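PDB 5SV5: microbial collagenase from Bacillus anthracis, which is the pre-peptidase C-terminal domain of a collagenase, a sodium-bearing beta-sandwich that is probably accessory to collagen breakdown. Local coordinates for residues L20-T26 / Y89-Y93. Residues are numbered along the deposited sequence; the frame is centred on the assembly and turned at random.
Sequences LIGGDHT and YVYKY. With NA (sodium ion), chain D; NA (sodium ion), chain B.
The Tyr89 ring meets Thr26 at its edge, where CG2 sits near the ring plane, 4.3 Å from Tyr89 CD2. In plane with the His25 imidazole, Thr26 OG1 shares a hydrogen bond with ND1 of that ring and rests 3.6 Å from Tyr91 CB. Tyr89 O lies in plane at the Tyr91 ring edge. The setting is the all-beta pre-peptidase C-terminal domain: the loop from strand 14-20 to strand 26-33, with a type II' turn from Ile21 to Asp24, packs on the end of strand 84-92. Thr26 and Tyr91 form an antiparallel non-hydrogen-bonded pair, their side chains side by side and pointing the same way. Next to this pair Lys92 N donates to His25 O at 2.9 Å. Leu20 CD1 packs on the backbone at Tyr91 C, 3.8 Å away. Asp24 bridges two sodium ions, OD1 to one at 2.3 Å and OD2 to the other; Thr26 O joins the first, and Asp27 and Ser19 add further ligands. Across the loop, Lys92 passes His25 CB with CG and Leu20 CB with CD. With CG between its backbone N and carbonyl carbon (chi1 62°) and the chain extended beyond, its buried ammonium reaches the turn, where Gly96 O also accepts. There NZ lies above the carbonyl plane of Leu20 O, 2.9 Å away, yet meets Gly22 O on a lone pair, with a C=O...NZ angle of 132°.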
loop_
_atom_site.group_PDB
_atom_site.type_symbol
_atom_site.label_atom_id
_atom_site.label_comp_id
_atom_site.label_asym_id
_atom_site.label_seq_id
_atom_site.Cartn_x
_atom_site.Cartn_y
_atom_site.Cartn_z
ATOM N N LEU A 20 -9.091 1.194 8.262
ATOM C CA LEU A 20 -8.654 2.558 8.559
ATOM C C LEU A 20 -9.833 3.231 9.258
ATOM O O LEU A 20 -10.547 4.047 8.673
ATOM C CB LEU A 20 -8.225 3.299 7.291
ATOM C CG LEU A 20 -7.042 2.673 6.535
ATOM C CD1 LEU A 20 -6.879 3.346 5.184
ATOM C CD2 LEU A 20 -5.744 2.752 7.319
ATOM N N ILE A 21 -10.016 2.899 10.526
ATOM C CA ILE A 21 -11.156 3.360 11.304
ATOM C C ILE A 21 -10.691 4.388 12.327
ATOM O O ILE A 21 -9.693 4.181 13.032
ATOM C CB ILE A 21 -11.859 2.142 11.950
ATOM C CG1 ILE A 21 -12.505 1.300 10.838
ATOM C CG2 ILE A 21 -12.874 2.578 13.002
ATOM C CD1 ILE A 21 -12.916 -0.089 11.274
ATOM N N GLY A 22 -11.406 5.505 12.397
ATOM C CA GLY A 22 -11.095 6.545 13.370
ATOM C C GLY A 22 -9.726 7.146 13.143
ATOM O O GLY A 22 -9.376 7.513 12.019
ATOM N N GLY A 23 -8.948 7.225 14.215
ATOM C CA GLY A 23 -7.605 7.765 14.172
ATOM C C GLY A 23 -6.561 6.885 13.520
ATOM O O GLY A 23 -5.406 7.309 13.401
ATOM N N ASP A 24 -6.937 5.664 13.125
ATOM C CA ASP A 24 -6.014 4.783 12.399
ATOM C C ASP A 24 -6.074 5.179 10.925
ATOM O O ASP A 24 -6.945 4.717 10.176
ATOM C CB ASP A 24 -6.400 3.322 12.589
ATOM C CG ASP A 24 -5.431 2.376 11.950
ATOM O OD1 ASP A 24 -4.242 2.751 11.762
ATOM O OD2 ASP A 24 -5.831 1.215 11.706
ATOM N N HIS A 25 -5.170 6.072 10.531
ATOM C CA HIS A 25 -5.192 6.614 9.170
ATOM C C HIS A 25 -4.171 6.013 8.217
ATOM O O HIS A 25 -4.283 6.250 7.010
ATOM C CB HIS A 25 -5.066 8.139 9.189
ATOM C CG HIS A 25 -3.876 8.619 9.926
ATOM N ND1 HIS A 25 -2.596 8.459 9.449
ATOM C CD2 HIS A 25 -3.760 9.193 11.143
ATOM C CE1 HIS A 25 -1.742 8.947 10.329
ATOM N NE2 HIS A 25 -2.425 9.403 11.363
ATOM N N THR A 26 -3.198 5.255 8.729
ATOM C CA THR A 26 -2.134 4.688 7.898
ATOM C C THR A 26 -1.777 3.292 8.345
ATOM O O THR A 26 -1.596 3.056 9.545
ATOM C CB THR A 26 -0.850 5.552 7.997
ATOM O OG1 THR A 26 -1.140 6.889 7.573
ATOM C CG2 THR A 26 0.262 5.008 7.118
ATOM N N TYR A 89 2.527 2.209 1.849
ATOM C CA TYR A 89 1.696 2.977 2.775
ATOM C C TYR A 89 0.280 3.014 2.230
ATOM O O TYR A 89 0.053 3.547 1.144
ATOM C CB TYR A 89 2.234 4.415 2.911
ATOM C CG TYR A 89 3.651 4.451 3.433
ATOM C CD1 TYR A 89 4.747 4.284 2.585
ATOM C CD2 TYR A 89 3.906 4.627 4.781
ATOM C CE1 TYR A 89 6.041 4.264 3.071
ATOM C CE2 TYR A 89 5.204 4.611 5.276
ATOM C CZ TYR A 89 6.262 4.423 4.411
ATOM O OH TYR A 89 7.548 4.402 4.875
ATOM N N VAL A 90 -0.659 2.417 2.967
ATOM C CA VAL A 90 -2.086 2.429 2.634
ATOM C C VAL A 90 -2.727 3.394 3.624
ATOM O O VAL A 90 -2.638 3.175 4.837
ATOM C CB VAL A 90 -2.693 1.018 2.737
ATOM C CG1 VAL A 90 -4.175 1.060 2.412
ATOM C CG2 VAL A 90 -1.938 0.030 1.852
ATOM N N TYR A 91 -3.340 4.471 3.138
ATOM C CA TYR A 91 -3.738 5.528 4.054
ATOM C C TYR A 91 -4.974 6.264 3.578
ATOM O O TYR A 91 -5.308 6.263 2.391
ATOM C CB TYR A 91 -2.567 6.508 4.285
ATOM C CG TYR A 91 -2.191 7.361 3.087
ATOM C CD1 TYR A 91 -1.329 6.888 2.106
ATOM C CD2 TYR A 91 -2.712 8.630 2.942
ATOM C CE1 TYR A 91 -0.977 7.674 1.023
ATOM C CE2 TYR A 91 -2.375 9.426 1.862
ATOM C CZ TYR A 91 -1.503 8.944 0.903
ATOM O OH TYR A 91 -1.142 9.714 -0.185
ATOM N N LYS A 92 -5.636 6.910 4.528
ATOM C CA LYS A 92 -6.784 7.746 4.226
ATOM C C LYS A 92 -6.444 9.223 4.416
ATOM O O LYS A 92 -5.637 9.611 5.253
ATOM C CB LYS A 92 -8.038 7.343 5.000
ATOM C CG LYS A 92 -7.929 7.453 6.508
ATOM C CD LYS A 92 -9.242 7.108 7.185
ATOM C CE LYS A 92 -9.124 7.235 8.696
ATOM N NZ LYS A 92 -10.383 6.860 9.385
ATOM N N TYR A 93 -7.107 10.041 3.602
ATOM C CA TYR A 93 -6.918 11.497 3.601
ATOM C C TYR A 93 -8.211 12.266 3.881
ATOM O O TYR A 93 -8.205 13.495 3.833
ATOM C CB TYR A 93 -6.288 11.971 2.270
ATOM C CG TYR A 93 -7.017 11.478 1.039
ATOM C CD1 TYR A 93 -8.202 12.085 0.615
ATOM C CD2 TYR A 93 -6.544 10.400 0.305
ATOM C CE1 TYR A 93 -8.894 11.623 -0.496
ATOM C CE2 TYR A 93 -7.230 9.934 -0.806
ATOM C CZ TYR A 93 -8.399 10.559 -1.202
ATOM O OH TYR A 93 -9.082 10.075 -2.294
HETATM NA NA NA D . -2.486 1.491 11.067
HETATM NA NA NA B . -5.309 -0.442 10.146
HETATM O O HOH W 1 -3.025 -0.195 12.713
HETATM O O HOH W 2 -5.667 -2.726 9.535
HETATM O O HOH W 3 -5.090 -1.768 12.167
HETATM O O HOH W 4 -0.127 1.230 11.472
#